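Local coordinates for sarcosine oxidase (Pyrococcus horikoshii, PDB 1Y56), which probably oxidises L-proline, using bound flavin, as the beta subunit of an L-proline dehydrogenase, and belongs to the FAD-dependent oxidoreductase family, at residues I15-K26 and T152-Y162; L167-L176 and V185-K193. All blocks are in the same frame, centred on the assembly; numbering follows the deposited sequence.

Interaction 1: I15-K26 and T152-Y162; sequences IVGVTIAHELAK and TTAFAVKAKEY. With FAD (flavin-adenine dinucleotide), chain I.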
loop_
_atom_site.group_PDB
_atom_site.type_symbol
_atom_site.label_atom_id
_atom_site.label_comp_id
_atom_site.label_asym_id
_atom_site.label_seq_id
_atom_site.Cartn_x
_atom_site.Cartn_y
_atom_site.Cartn_z
ATOM N N ILE B 15 -33.101 -31.706 -13.011
ATOM C CA ILE B 15 -34.271 -32.379 -13.550
ATOM C C ILE B 15 -34.365 -33.809 -13.003
ATOM O O ILE B 15 -35.421 -34.226 -12.545
ATOM C CB ILE B 15 -34.340 -32.309 -15.112
ATOM C CG1 ILE B 15 -35.702 -32.785 -15.649
ATOM C CG2 ILE B 15 -33.188 -33.074 -15.755
ATOM C CD1 ILE B 15 -36.920 -32.139 -14.989
ATOM N N VAL B 16 -33.250 -34.531 -12.997
ATOM C CA VAL B 16 -33.262 -35.917 -12.542
ATOM C C VAL B 16 -33.549 -36.035 -11.042
ATOM O O VAL B 16 -34.440 -36.784 -10.622
ATOM C CB VAL B 16 -31.975 -36.654 -12.943
ATOM C CG1 VAL B 16 -31.986 -38.079 -12.425
ATOM C CG2 VAL B 16 -31.859 -36.647 -14.451
ATOM N N GLY B 17 -32.806 -35.274 -10.247
ATOM C CA GLY B 17 -32.974 -35.288 -8.803
ATOM C C GLY B 17 -34.398 -34.982 -8.384
ATOM O O GLY B 17 -34.965 -35.727 -7.586
ATOM N N VAL B 18 -34.980 -33.904 -8.925
ATOM C CA VAL B 18 -36.313 -33.456 -8.478
ATOM C C VAL B 18 -37.411 -34.381 -8.996
ATOM O O VAL B 18 -38.428 -34.594 -8.324
ATOM C CB VAL B 18 -36.635 -31.946 -8.785
ATOM C CG1 VAL B 18 -35.384 -31.124 -8.785
ATOM C CG2 VAL B 18 -37.371 -31.769 -10.096
ATOM N N THR B 19 -37.177 -34.952 -10.174
ATOM C CA THR B 19 -38.146 -35.810 -10.814
ATOM C C THR B 19 -38.274 -37.119 -10.038
ATOM O O THR B 19 -39.350 -37.691 -9.955
ATOM C CB THR B 19 -37.782 -36.025 -12.295
ATOM O OG1 THR B 19 -38.965 -36.283 -13.049
ATOM C CG2 THR B 19 -36.783 -37.166 -12.483
ATOM N N ILE B 20 -37.161 -37.566 -9.462
ATOM C CA ILE B 20 -37.112 -38.743 -8.599
ATOM C C ILE B 20 -37.827 -38.460 -7.277
ATOM O O ILE B 20 -38.697 -39.215 -6.855
ATOM C CB ILE B 20 -35.640 -39.185 -8.334
ATOM C CG1 ILE B 20 -35.029 -39.812 -9.598
ATOM C CG2 ILE B 20 -35.555 -40.146 -7.148
ATOM C CD1 ILE B 20 -33.503 -39.997 -9.556
ATOM N N ALA B 21 -37.451 -37.363 -6.628
ATOM C CA ALA B 21 -38.120 -36.938 -5.409
ATOM C C ALA B 21 -39.610 -36.909 -5.665
ATOM O O ALA B 21 -40.386 -37.468 -4.897
ATOM C CB ALA B 21 -37.640 -35.575 -4.996
ATOM N N HIS B 22 -39.984 -36.281 -6.777
ATOM C CA HIS B 22 -41.380 -36.108 -7.158
ATOM C C HIS B 22 -42.176 -37.416 -7.167
ATOM O O HIS B 22 -43.274 -37.473 -6.620
ATOM C CB HIS B 22 -41.486 -35.399 -8.508
ATOM C CG HIS B 22 -42.819 -35.556 -9.159
ATOM N ND1 HIS B 22 -43.967 -35.002 -8.637
ATOM C CD2 HIS B 22 -43.194 -36.222 -10.275
ATOM C CE1 HIS B 22 -44.991 -35.312 -9.410
ATOM N NE2 HIS B 22 -44.551 -36.054 -10.409
ATOM N N GLU B 23 -41.622 -38.458 -7.778
ATOM C CA GLU B 23 -42.275 -39.764 -7.772
ATOM C C GLU B 23 -42.356 -40.364 -6.371
ATOM O O GLU B 23 -43.391 -40.880 -5.978
ATOM C CB GLU B 23 -41.592 -40.749 -8.722
ATOM C CG GLU B 23 -41.776 -40.452 -10.197
ATOM C CD GLU B 23 -43.211 -40.624 -10.705
ATOM O OE1 GLU B 23 -44.135 -40.925 -9.911
ATOM O OE2 GLU B 23 -43.406 -40.445 -11.932
ATOM N N LEU B 24 -41.265 -40.291 -5.623
ATOM C CA LEU B 24 -41.233 -40.868 -4.297
ATOM C C LEU B 24 -42.278 -40.219 -3.397
ATOM O O LEU B 24 -42.974 -40.916 -2.643
ATOM C CB LEU B 24 -39.839 -40.726 -3.681
ATOM C CG LEU B 24 -38.732 -41.650 -4.196
ATOM C CD1 LEU B 24 -37.379 -41.045 -3.884
ATOM C CD2 LEU B 24 -38.844 -43.071 -3.647
ATOM N N ALA B 25 -42.394 -38.896 -3.503
ATOM C CA ALA B 25 -43.274 -38.115 -2.644
ATOM C C ALA B 25 -44.749 -38.336 -2.953
ATOM O O ALA B 25 -45.563 -38.469 -2.040
ATOM C CB ALA B 25 -42.926 -36.644 -2.720
ATOM N N LYS B 26 -45.099 -38.381 -4.235
ATOM C CA LYS B 26 -46.490 -38.625 -4.603
ATOM C C LYS B 26 -46.865 -40.077 -4.325
ATOM O O LYS B 26 -48.042 -40.411 -4.269
ATOM C CB LYS B 26 -46.811 -38.213 -6.051
ATOM C CG LYS B 26 -46.351 -39.181 -7.126
ATOM C CD LYS B 26 -47.486 -39.553 -8.096
ATOM C CE LYS B 26 -47.917 -38.400 -9.011
ATOM N NZ LYS B 26 -49.050 -38.793 -9.908
ATOM N N THR B 152 -38.562 -28.278 -14.599
ATOM C CA THR B 152 -37.956 -28.674 -13.336
ATOM C C THR B 152 -38.636 -27.954 -12.174
ATOM O O THR B 152 -38.998 -28.585 -11.186
ATOM C CB THR B 152 -36.429 -28.432 -13.340
ATOM O OG1 THR B 152 -35.851 -29.105 -14.461
ATOM C CG2 THR B 152 -35.799 -28.979 -12.084
ATOM N N THR B 153 -38.817 -26.641 -12.311
ATOM C CA THR B 153 -39.446 -25.821 -11.277
ATOM C C THR B 153 -40.861 -26.313 -10.977
ATOM O O THR B 153 -41.288 -26.323 -9.814
ATOM C CB THR B 153 -39.469 -24.336 -11.684
ATOM O OG1 THR B 153 -38.128 -23.899 -11.922
ATOM C CG2 THR B 153 -40.065 -23.483 -10.592
ATOM N N ALA B 154 -41.564 -26.735 -12.033
ATOM C CA ALA B 154 -42.914 -27.281 -11.938
ATOM C C ALA B 154 -42.923 -28.563 -11.103
ATOM O O ALA B 154 -43.558 -28.617 -10.042
ATOM C CB ALA B 154 -43.493 -27.512 -13.325
ATOM N N PHE B 155 -42.190 -29.576 -11.558
ATOM C CA PHE B 155 -42.012 -30.805 -10.782
ATOM C C PHE B 155 -41.564 -30.499 -9.366
ATOM O O PHE B 155 -41.967 -31.163 -8.439
ATOM C CB PHE B 155 -40.979 -31.725 -11.431
ATOM C CG PHE B 155 -41.493 -32.501 -12.603
ATOM C CD1 PHE B 155 -42.459 -33.481 -12.433
ATOM C CD2 PHE B 155 -40.974 -32.278 -13.873
ATOM C CE1 PHE B 155 -42.925 -34.215 -13.521
ATOM C CE2 PHE B 155 -41.422 -33.000 -14.977
ATOM C CZ PHE B 155 -42.407 -33.973 -14.802
ATOM N N ALA B 156 -40.718 -29.492 -9.212
ATOM C CA ALA B 156 -40.232 -29.087 -7.908
ATOM C C ALA B 156 -41.370 -28.668 -6.961
ATOM O O ALA B 156 -41.485 -29.233 -5.867
ATOM C CB ALA B 156 -39.193 -27.977 -8.051
ATOM N N VAL B 157 -42.214 -27.713 -7.382
ATOM C CA VAL B 157 -43.269 -27.183 -6.492
ATOM C C VAL B 157 -44.326 -28.230 -6.167
ATOM O O VAL B 157 -44.934 -28.173 -5.099
ATOM C CB VAL B 157 -43.957 -25.850 -6.987
ATOM C CG1 VAL B 157 -42.938 -24.855 -7.543
ATOM C CG2 VAL B 157 -45.061 -26.121 -7.995
ATOM N N LYS B 158 -44.538 -29.174 -7.085
ATOM C CA LYS B 158 -45.428 -30.311 -6.836
ATOM C C LYS B 158 -44.836 -31.307 -5.832
ATOM O O LYS B 158 -45.536 -31.802 -4.942
ATOM C CB LYS B 158 -45.808 -31.014 -8.137
ATOM C CG LYS B 158 -47.013 -30.391 -8.841
ATOM C CD LYS B 158 -48.325 -30.642 -8.063
ATOM C CE LYS B 158 -49.539 -29.963 -8.723
ATOM N NZ LYS B 158 -49.371 -28.484 -8.868
ATOM N N ALA B 159 -43.541 -31.580 -5.970
ATOM C CA ALA B 159 -42.850 -32.468 -5.051
ATOM C C ALA B 159 -42.967 -31.931 -3.630
ATOM O O ALA B 159 -43.166 -32.706 -2.690
ATOM C CB ALA B 159 -41.396 -32.629 -5.457
ATOM N N LYS B 160 -42.858 -30.609 -3.489
ATOM C CA LYS B 160 -43.016 -29.952 -2.191
ATOM C C LYS B 160 -44.457 -30.082 -1.710
ATOM O O LYS B 160 -44.706 -30.474 -0.566
ATOM C CB LYS B 160 -42.606 -28.477 -2.258
ATOM C CG LYS B 160 -41.123 -28.224 -2.013
ATOM C CD LYS B 160 -40.875 -26.906 -1.267
ATOM C CE LYS B 160 -40.570 -25.759 -2.227
ATOM N NZ LYS B 160 -40.065 -24.551 -1.514
ATOM N N GLU B 161 -45.394 -29.769 -2.604
ATOM C CA GLU B 161 -46.814 -29.946 -2.348
ATOM C C GLU B 161 -47.133 -31.342 -1.841
ATOM O O GLU B 161 -47.848 -31.492 -0.858
ATOM C CB GLU B 161 -47.624 -29.633 -3.601
ATOM C CG GLU B 161 -47.896 -28.151 -3.778
ATOM C CD GLU B 161 -48.759 -27.842 -4.993
ATOM O OE1 GLU B 161 -48.879 -26.642 -5.332
ATOM O OE2 GLU B 161 -49.318 -28.788 -5.609
ATOM N N TYR B 162 -46.582 -32.353 -2.504
ATOM C CA TYR B 162 -46.694 -33.737 -2.052
ATOM C C TYR B 162 -45.856 -34.047 -0.816
ATOM O O TYR B 162 -45.856 -35.189 -0.364
ATOM C CB TYR B 162 -46.249 -34.706 -3.140
ATOM C CG TYR B 162 -47.204 -34.922 -4.278
ATOM C CD1 TYR B 162 -48.399 -35.614 -4.093
ATOM C CD2 TYR B 162 -46.885 -34.478 -5.560
ATOM C CE1 TYR B 162 -49.271 -35.833 -5.159
ATOM C CE2 TYR B 162 -47.747 -34.682 -6.632
ATOM C CZ TYR B 162 -48.934 -35.361 -6.427
ATOM O OH TYR B 162 -49.772 -35.575 -7.496
HETATM P PA FAD I . -27.802 -31.705 -13.228
HETATM O O1A FAD I . -26.385 -31.239 -13.382
HETATM O O2A FAD I . -28.896 -30.897 -13.876
HETATM O O5B FAD I . -28.100 -31.916 -11.666
HETATM C C5B FAD I . -27.077 -32.315 -10.768
HETATM C C4B FAD I . -27.148 -31.370 -9.585
HETATM O O4B FAD I . -26.403 -31.918 -8.504
HETATM C C3B FAD I . -26.552 -29.995 -9.881
HETATM O O3B FAD I . -27.583 -28.995 -9.817
HETATM C C2B FAD I . -25.496 -29.798 -8.807
HETATM O O2B FAD I . -25.558 -28.540 -8.154
HETATM C C1B FAD I . -25.848 -30.835 -7.776
HETATM N N9A FAD I . -24.671 -31.230 -6.972
HETATM C C8A FAD I . -23.439 -31.555 -7.408
HETATM N N7A FAD I . -22.666 -31.825 -6.330
HETATM C C5A FAD I . -23.425 -31.664 -5.227
HETATM C C6A FAD I . -23.195 -31.809 -3.863
HETATM N N6A FAD I . -21.976 -32.191 -3.407
HETATM N N1A FAD I . -24.197 -31.567 -2.997
HETATM C C2A FAD I . -25.420 -31.189 -3.426
HETATM N N3A FAD I . -25.676 -31.043 -4.736
HETATM C C4A FAD I . -24.691 -31.285 -5.644
HETATM N N1 FAD I . -30.653 -33.553 -22.454
HETATM C C2 FAD I . -31.779 -33.851 -23.129
HETATM O O2 FAD I . -32.473 -34.807 -22.737
HETATM N N3 FAD I . -32.181 -33.155 -24.210
HETATM C C4 FAD I . -31.483 -32.105 -24.685
HETATM O O4 FAD I . -31.879 -31.463 -25.687
HETATM C C4X FAD I . -30.301 -31.739 -24.053
HETATM N N5 FAD I . -29.537 -30.698 -24.471
HETATM C C5X FAD I . -28.394 -30.371 -23.813
HETATM C C6 FAD I . -27.636 -29.288 -24.275
HETATM C C7 FAD I . -26.458 -28.917 -23.619
HETATM C C7M FAD I . -25.650 -27.746 -24.132
HETATM C C8 FAD I . -26.042 -29.646 -22.494
HETATM C C8M FAD I . -24.804 -29.302 -21.762
HETATM C C9 FAD I . -26.794 -30.725 -22.033
HETATM C C9A FAD I . -27.974 -31.097 -22.678
HETATM N N10 FAD I . -28.683 -32.146 -22.209
HETATM C C10 FAD I . -29.879 -32.530 -22.862
HETATM C "C1'" FAD I . -28.206 -32.893 -21.050
HETATM C "C2'" FAD I . -29.057 -32.608 -19.840
HETATM O "O2'" FAD I . -28.814 -31.260 -19.459
HETATM C "C3'" FAD I . -28.605 -33.516 -18.720
HETATM O "O3'" FAD I . -28.661 -34.879 -19.160
HETATM C "C4'" FAD I . -29.504 -33.325 -17.512
HETATM O "O4'" FAD I . -29.501 -31.955 -17.071
HETATM C "C5'" FAD I . -29.054 -34.214 -16.368
HETATM O "O5'" FAD I . -29.811 -33.786 -15.244
HETATM P P FAD I . -29.258 -34.104 -13.791
HETATM O O1P FAD I . -28.804 -35.541 -13.795
HETATM O O2P FAD I . -30.292 -33.610 -12.820
HETATM O O3P FAD I . -27.918 -33.209 -13.778
#

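Interaction 2: L167-L176 and V185-K193; sequences LEYTEVKGFL and VKTNKGIIK. With FAD (flavin-adenine dinucleotide), chain I.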
loop_
_atom_site.group_PDB
_atom_site.type_symbol
_atom_site.label_atom_id
_atom_site.label_comp_id
_atom_site.label_asym_id
_atom_site.label_seq_id
_atom_site.Cartn_x
_atom_site.Cartn_y
_atom_site.Cartn_z
ATOM N N LEU B 167 -33.861 -28.783 -0.331
ATOM C CA LEU B 167 -32.884 -27.933 0.357
ATOM C C LEU B 167 -31.897 -27.309 -0.613
ATOM O O LEU B 167 -31.148 -28.026 -1.285
ATOM C CB LEU B 167 -32.149 -28.742 1.412
ATOM C CG LEU B 167 -32.779 -28.815 2.802
ATOM C CD1 LEU B 167 -34.275 -28.560 2.822
ATOM C CD2 LEU B 167 -32.474 -30.169 3.403
ATOM N N GLU B 168 -31.880 -25.977 -0.668
ATOM C CA GLU B 168 -31.177 -25.297 -1.743
ATOM C C GLU B 168 -29.719 -24.933 -1.555
ATOM O O GLU B 168 -28.883 -25.416 -2.301
ATOM C CB GLU B 168 -31.973 -24.148 -2.342
ATOM C CG GLU B 168 -32.496 -24.509 -3.715
ATOM C CD GLU B 168 -33.493 -23.513 -4.257
ATOM O OE1 GLU B 168 -34.022 -22.720 -3.459
ATOM O OE2 GLU B 168 -33.758 -23.525 -5.477
ATOM N N TYR B 169 -29.343 -24.086 -0.628
ATOM C CA TYR B 169 -27.909 -23.824 -0.639
ATOM C C TYR B 169 -27.202 -24.752 0.350
ATOM O O TYR B 169 -26.619 -24.345 1.352
ATOM C CB TYR B 169 -27.578 -22.323 -0.573
ATOM C CG TYR B 169 -27.817 -21.619 -1.913
ATOM C CD1 TYR B 169 -29.114 -21.359 -2.364
ATOM C CD2 TYR B 169 -26.742 -21.218 -2.728
ATOM C CE1 TYR B 169 -29.344 -20.726 -3.582
ATOM C CE2 TYR B 169 -26.963 -20.574 -3.956
ATOM C CZ TYR B 169 -28.270 -20.341 -4.378
ATOM O OH TYR B 169 -28.526 -19.724 -5.593
ATOM N N THR B 170 -27.293 -26.032 0.023
ATOM C CA THR B 170 -26.925 -27.112 0.916
ATOM C C THR B 170 -26.099 -28.144 0.140
ATOM O O THR B 170 -26.611 -28.837 -0.751
ATOM C CB THR B 170 -28.200 -27.764 1.544
ATOM O OG1 THR B 170 -29.133 -26.736 1.900
ATOM C CG2 THR B 170 -27.861 -28.600 2.780
ATOM N N GLU B 171 -24.813 -28.224 0.479
ATOM C CA GLU B 171 -23.871 -29.100 -0.214
ATOM C C GLU B 171 -23.570 -30.340 0.613
ATOM O O GLU B 171 -23.400 -30.258 1.833
ATOM C CB GLU B 171 -22.583 -28.349 -0.528
ATOM C CG GLU B 171 -21.617 -29.124 -1.383
ATOM C CD GLU B 171 -20.585 -28.240 -2.054
ATOM O OE1 GLU B 171 -20.899 -27.062 -2.339
ATOM O OE2 GLU B 171 -19.461 -28.724 -2.309
ATOM N N VAL B 172 -23.534 -31.486 -0.059
ATOM C CA VAL B 172 -23.095 -32.714 0.560
ATOM C C VAL B 172 -21.581 -32.743 0.513
ATOM O O VAL B 172 -20.964 -32.442 -0.518
ATOM C CB VAL B 172 -23.672 -33.929 -0.150
ATOM C CG1 VAL B 172 -22.968 -35.221 0.279
ATOM C CG2 VAL B 172 -25.147 -34.002 0.126
ATOM N N LYS B 173 -20.993 -33.097 1.650
ATOM C CA LYS B 173 -19.551 -33.153 1.800
ATOM C C LYS B 173 -19.053 -34.543 2.212
ATOM O O LYS B 173 -17.949 -34.925 1.849
ATOM C CB LYS B 173 -19.084 -32.055 2.766
ATOM C CG LYS B 173 -18.786 -30.716 2.058
ATOM C CD LYS B 173 -19.227 -29.465 2.856
ATOM C CE LYS B 173 -18.247 -29.040 3.975
ATOM N NZ LYS B 173 -18.220 -29.995 5.118
ATOM N N GLY B 174 -19.868 -35.294 2.953
ATOM C CA GLY B 174 -19.509 -36.647 3.387
ATOM C C GLY B 174 -20.681 -37.550 3.752
ATOM O O GLY B 174 -21.849 -37.178 3.592
ATOM N N PHE B 175 -20.368 -38.749 4.233
ATOM C CA PHE B 175 -21.375 -39.693 4.693
ATOM C C PHE B 175 -20.968 -40.267 6.035
ATOM O O PHE B 175 -19.794 -40.551 6.253
ATOM C CB PHE B 175 -21.508 -40.857 3.714
ATOM C CG PHE B 175 -22.123 -40.488 2.400
ATOM C CD1 PHE B 175 -23.499 -40.488 2.239
ATOM C CD2 PHE B 175 -21.326 -40.163 1.316
ATOM C CE1 PHE B 175 -24.075 -40.156 1.018
ATOM C CE2 PHE B 175 -21.896 -39.832 0.091
ATOM C CZ PHE B 175 -23.273 -39.827 -0.056
ATOM N N LEU B 176 -21.935 -40.439 6.932
ATOM C CA LEU B 176 -21.729 -41.248 8.120
ATOM C C LEU B 176 -22.093 -42.670 7.769
ATOM O O LEU B 176 -23.265 -42.994 7.580
ATOM C CB LEU B 176 -22.605 -40.768 9.267
ATOM C CG LEU B 176 -22.046 -39.645 10.130
ATOM C CD1 LEU B 176 -22.197 -38.293 9.423
ATOM C CD2 LEU B 176 -22.734 -39.643 11.501
ATOM N N VAL B 185 -26.063 -38.243 6.071
ATOM C CA VAL B 185 -25.404 -37.484 5.031
ATOM C C VAL B 185 -24.881 -36.179 5.638
ATOM O O VAL B 185 -25.642 -35.329 6.081
ATOM C CB VAL B 185 -26.307 -37.305 3.770
ATOM C CG1 VAL B 185 -27.719 -36.938 4.161
ATOM C CG2 VAL B 185 -25.725 -36.286 2.801
ATOM N N LYS B 186 -23.558 -36.072 5.695
ATOM C CA LYS B 186 -22.859 -34.920 6.256
ATOM C C LYS B 186 -22.927 -33.779 5.245
ATOM O O LYS B 186 -22.664 -33.984 4.056
ATOM C CB LYS B 186 -21.399 -35.312 6.547
ATOM C CG LYS B 186 -20.736 -34.574 7.711
ATOM C CD LYS B 186 -20.039 -33.262 7.281
ATOM C CE LYS B 186 -19.846 -32.294 8.465
ATOM N NZ LYS B 186 -19.014 -32.880 9.559
ATOM N N THR B 187 -23.317 -32.591 5.695
ATOM C CA THR B 187 -23.372 -31.425 4.790
ATOM C C THR B 187 -22.655 -30.195 5.358
ATOM O O THR B 187 -22.132 -30.215 6.481
ATOM C CB THR B 187 -24.820 -31.003 4.393
ATOM O OG1 THR B 187 -25.393 -30.194 5.427
ATOM C CG2 THR B 187 -25.717 -32.203 4.111
ATOM N N ASN B 188 -22.640 -29.129 4.567
ATOM C CA ASN B 188 -22.138 -27.835 5.004
ATOM C C ASN B 188 -23.045 -27.138 6.016
ATOM O O ASN B 188 -22.715 -26.059 6.485
ATOM C CB ASN B 188 -21.915 -26.924 3.788
ATOM C CG ASN B 188 -23.219 -26.474 3.123
ATOM O OD1 ASN B 188 -23.330 -25.336 2.716
ATOM N ND2 ASN B 188 -24.192 -27.368 3.005
ATOM N N LYS B 189 -24.187 -27.748 6.331
ATOM C CA LYS B 189 -25.144 -27.196 7.289
ATOM C C LYS B 189 -25.625 -28.235 8.325
ATOM O O LYS B 189 -26.765 -28.183 8.804
ATOM C CB LYS B 189 -26.329 -26.608 6.537
ATOM C CG LYS B 189 -26.048 -25.263 5.955
ATOM C CD LYS B 189 -27.132 -24.836 4.978
ATOM C CE LYS B 189 -26.883 -23.402 4.523
ATOM N NZ LYS B 189 -27.986 -22.869 3.674
ATOM N N GLY B 190 -24.754 -29.179 8.670
ATOM C CA GLY B 190 -25.086 -30.205 9.661
ATOM C C GLY B 190 -25.253 -31.566 9.014
ATOM O O GLY B 190 -25.108 -31.690 7.790
ATOM N N ILE B 191 -25.545 -32.590 9.824
ATOM C CA ILE B 191 -25.746 -33.937 9.294
ATOM C C ILE B 191 -27.235 -34.257 9.254
ATOM O O ILE B 191 -27.988 -33.798 10.104
ATOM C CB ILE B 191 -24.848 -35.037 10.018
ATOM C CG1 ILE B 191 -25.673 -36.154 10.698
ATOM C CG2 ILE B 191 -23.758 -34.391 10.914
ATOM C CD1 ILE B 191 -26.048 -35.935 12.211
ATOM N N ILE B 192 -27.664 -34.994 8.235
ATOM C CA ILE B 192 -29.032 -35.492 8.171
ATOM C C ILE B 192 -28.983 -36.995 8.319
ATOM O O ILE B 192 -28.259 -37.664 7.582
ATOM C CB ILE B 192 -29.709 -35.161 6.837
ATOM C CG1 ILE B 192 -29.805 -33.654 6.661
ATOM C CG2 ILE B 192 -31.105 -35.766 6.775
ATOM C CD1 ILE B 192 -30.240 -33.216 5.283
ATOM N N LYS B 193 -29.745 -37.523 9.272
ATOM C CA LYS B 193 -29.856 -38.970 9.438
ATOM C C LYS B 193 -30.728 -39.597 8.362
ATOM O O LYS B 193 -31.847 -39.140 8.121
ATOM C CB LYS B 193 -30.398 -39.330 10.817
ATOM C CG LYS B 193 -29.328 -39.749 11.803
ATOM C CD LYS B 193 -28.602 -38.554 12.432
ATOM C CE LYS B 193 -29.436 -37.906 13.538
ATOM N NZ LYS B 193 -30.113 -38.933 14.391
HETATM P PA FAD I . -27.802 -31.705 -13.228
HETATM O O1A FAD I . -26.385 -31.239 -13.382
HETATM O O2A FAD I . -28.896 -30.897 -13.876
HETATM O O5B FAD I . -28.100 -31.916 -11.666
HETATM C C5B FAD I . -27.077 -32.315 -10.768
HETATM C C4B FAD I . -27.148 -31.370 -9.585
HETATM O O4B FAD I . -26.403 -31.918 -8.504
HETATM C C3B FAD I . -26.552 -29.995 -9.881
HETATM O O3B FAD I . -27.583 -28.995 -9.817
HETATM C C2B FAD I . -25.496 -29.798 -8.807
HETATM O O2B FAD I . -25.558 -28.540 -8.154
HETATM C C1B FAD I . -25.848 -30.835 -7.776
HETATM N N9A FAD I . -24.671 -31.230 -6.972
HETATM C C8A FAD I . -23.439 -31.555 -7.408
HETATM N N7A FAD I . -22.666 -31.825 -6.330
HETATM C C5A FAD I . -23.425 -31.664 -5.227
HETATM C C6A FAD I . -23.195 -31.809 -3.863
HETATM N N6A FAD I . -21.976 -32.191 -3.407
HETATM N N1A FAD I . -24.197 -31.567 -2.997
HETATM C C2A FAD I . -25.420 -31.189 -3.426
HETATM N N3A FAD I . -25.676 -31.043 -4.736
HETATM C C4A FAD I . -24.691 -31.285 -5.644
HETATM N N1 FAD I . -30.653 -33.553 -22.454
HETATM C C2 FAD I . -31.779 -33.851 -23.129
HETATM O O2 FAD I . -32.473 -34.807 -22.737
HETATM N N3 FAD I . -32.181 -33.155 -24.210
HETATM C C4 FAD I . -31.483 -32.105 -24.685
HETATM O O4 FAD I . -31.879 -31.463 -25.687
HETATM C C4X FAD I . -30.301 -31.739 -24.053
HETATM N N5 FAD I . -29.537 -30.698 -24.471
HETATM C C5X FAD I . -28.394 -30.371 -23.813
HETATM C C6 FAD I . -27.636 -29.288 -24.275
HETATM C C7 FAD I . -26.458 -28.917 -23.619
HETATM C C7M FAD I . -25.650 -27.746 -24.132
HETATM C C8 FAD I . -26.042 -29.646 -22.494
HETATM C C8M FAD I . -24.804 -29.302 -21.762
HETATM C C9 FAD I . -26.794 -30.725 -22.033
HETATM C C9A FAD I . -27.974 -31.097 -22.678
HETATM N N10 FAD I . -28.683 -32.146 -22.209
HETATM C C10 FAD I . -29.879 -32.530 -22.862
HETATM C "C1'" FAD I . -28.206 -32.893 -21.050
HETATM C "C2'" FAD I . -29.057 -32.608 -19.840
HETATM O "O2'" FAD I . -28.814 -31.260 -19.459
HETATM C "C3'" FAD I . -28.605 -33.516 -18.720
HETATM O "O3'" FAD I . -28.661 -34.879 -19.160
HETATM C "C4'" FAD I . -29.504 -33.325 -17.512
HETATM O "O4'" FAD I . -29.501 -31.955 -17.071
HETATM C "C5'" FAD I . -29.054 -34.214 -16.368
HETATM O "O5'" FAD I . -29.811 -33.786 -15.244
HETATM P P FAD I . -29.258 -34.104 -13.791
HETATM O O1P FAD I . -28.804 -35.541 -13.795
HETATM O O2P FAD I . -30.292 -33.610 -12.820
HETATM O O3P FAD I . -27.918 -33.209 -13.778
#

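Interaction 1: I15-K26 and T152-Y162
Thr152 meets Ile15 and Val18 with different branches. Its OG1 faces CD1 of Ile15 and is hydrogen-bonded to Pro148 O in its own helix. Its methyl CG2 lies 3.8 Å from Val18 CG2, and the two side chains cross at about a right angle. One turn on, Phe155 CB sits 3.8 Å from the same Val18 CG2. The ring of Phe155 continues past Val18 to His22, and its CD1 stands over one face of the imidazole, toward the rim, 3.6 Å from His22 CD2. The two ring planes are inclined at 57°. His22 is turned into this place by its first torsion, which sets CG opposite the backbone N (chi1 162°). His22, Phe155 and Tyr162 form an aromatic cluster. Tyr74 of helix 58-78 meets the first two rings edge-to-face. With an alanine in place of His22, a gap would probably open between Phe155 and Tyr162, and Tyr74 would lose a ring partner. Helix 15-26 is the first helix of the Rossmann-type dinucleotide fold. Its N-terminal end holds the FAD phosphate through Val16 N to FAD O2P, 3.1 Å. Helix 148-161 runs beside it in roughly the same direction; over residues 152-161 the axes come within 8.6 Å, 31° apart. The end of the Lys158 chain leads away and forms a salt bridge with Glu161, its hydrogen bond weak. Ala159 CB rests 3.9 Å from His22 CA, so the backbones come close here. Tyr162 follows just past the helix. Its CB touches Ala25 CB at 3.9 Å. Its ring presents a face to Lys26, whose CB lies over the centre, 3.4 Å from the ring centroid, in a CH-pi contact. The lysine chain then bends alongside the ring toward OH. Tyr162 CE2 also approaches His22 CE1, the two rings oblique to each other.

Interaction 2: L167-L176 and V185-K193
Leu167 CD2 packs on Ile192 CD1 at 4.2 Å. Tyr169, the centre of an inverse gamma turn, offers its carbonyl to Lys189: NZ lies 3.1 Å from Tyr169 O and approaches from above the carbonyl plane. The lysine chain is extended to reach it. Glu171 O accepts from Asn188 N at 3.1 Å, while the Glu171 carboxylate makes a salt bridge to a basic side chain of another protein chain. Nearby, at the turn into strand 190-193, Thr187 OG1 accepts from Lys189 N in an ST turn and donates to Gly190 O. Val172 CG2 meets Val185 CG2 at 3.6 Å, the two side chains crossing at about a right angle. The Val172 backbone grips the adenine edge with two bonds: Val172 N to FAD N1A, 3.0 Å, and FAD N6A to Val172 O, 3.1 Å. The next two amides converge on one acceptor. Lys173 N and Gly174 N both bond to Lys186 O, from the same face of its plane. Gly174 O takes Lys186 N in return, 2.9 Å away. Leu176 CD1 lies against Ile191 CB, 4.2 Å off. Strands 172-177 and 182-187 form an antiparallel hairpin with a classic beta bulge, extended by strand 190-193, and its leading strand reads the adenine of FAD.

Overall arrangement
From the N terminus, strand 8-11 leads into helix 15-26, and strand 31-34 follows. Interaction 1 closes a long loop of 125 residues, bringing helix 148-161 back against that first helix. The chain then enters strand 165-167, which pairs parallel with strand 31-34, and goes on into the hairpin. Interaction 2 closes a short loop of 8 residues there, and strand 190-193 completes its small sheet. The two contacts are in series, neither nested nor crossed. The centres of interaction 1 and interaction 2 are about 20 Å apart. The nearest atoms of interaction 1 and interaction 2 are about 7 Å apart. FAD links them: interaction 1 touches its phosphate, interaction 2 its adenine.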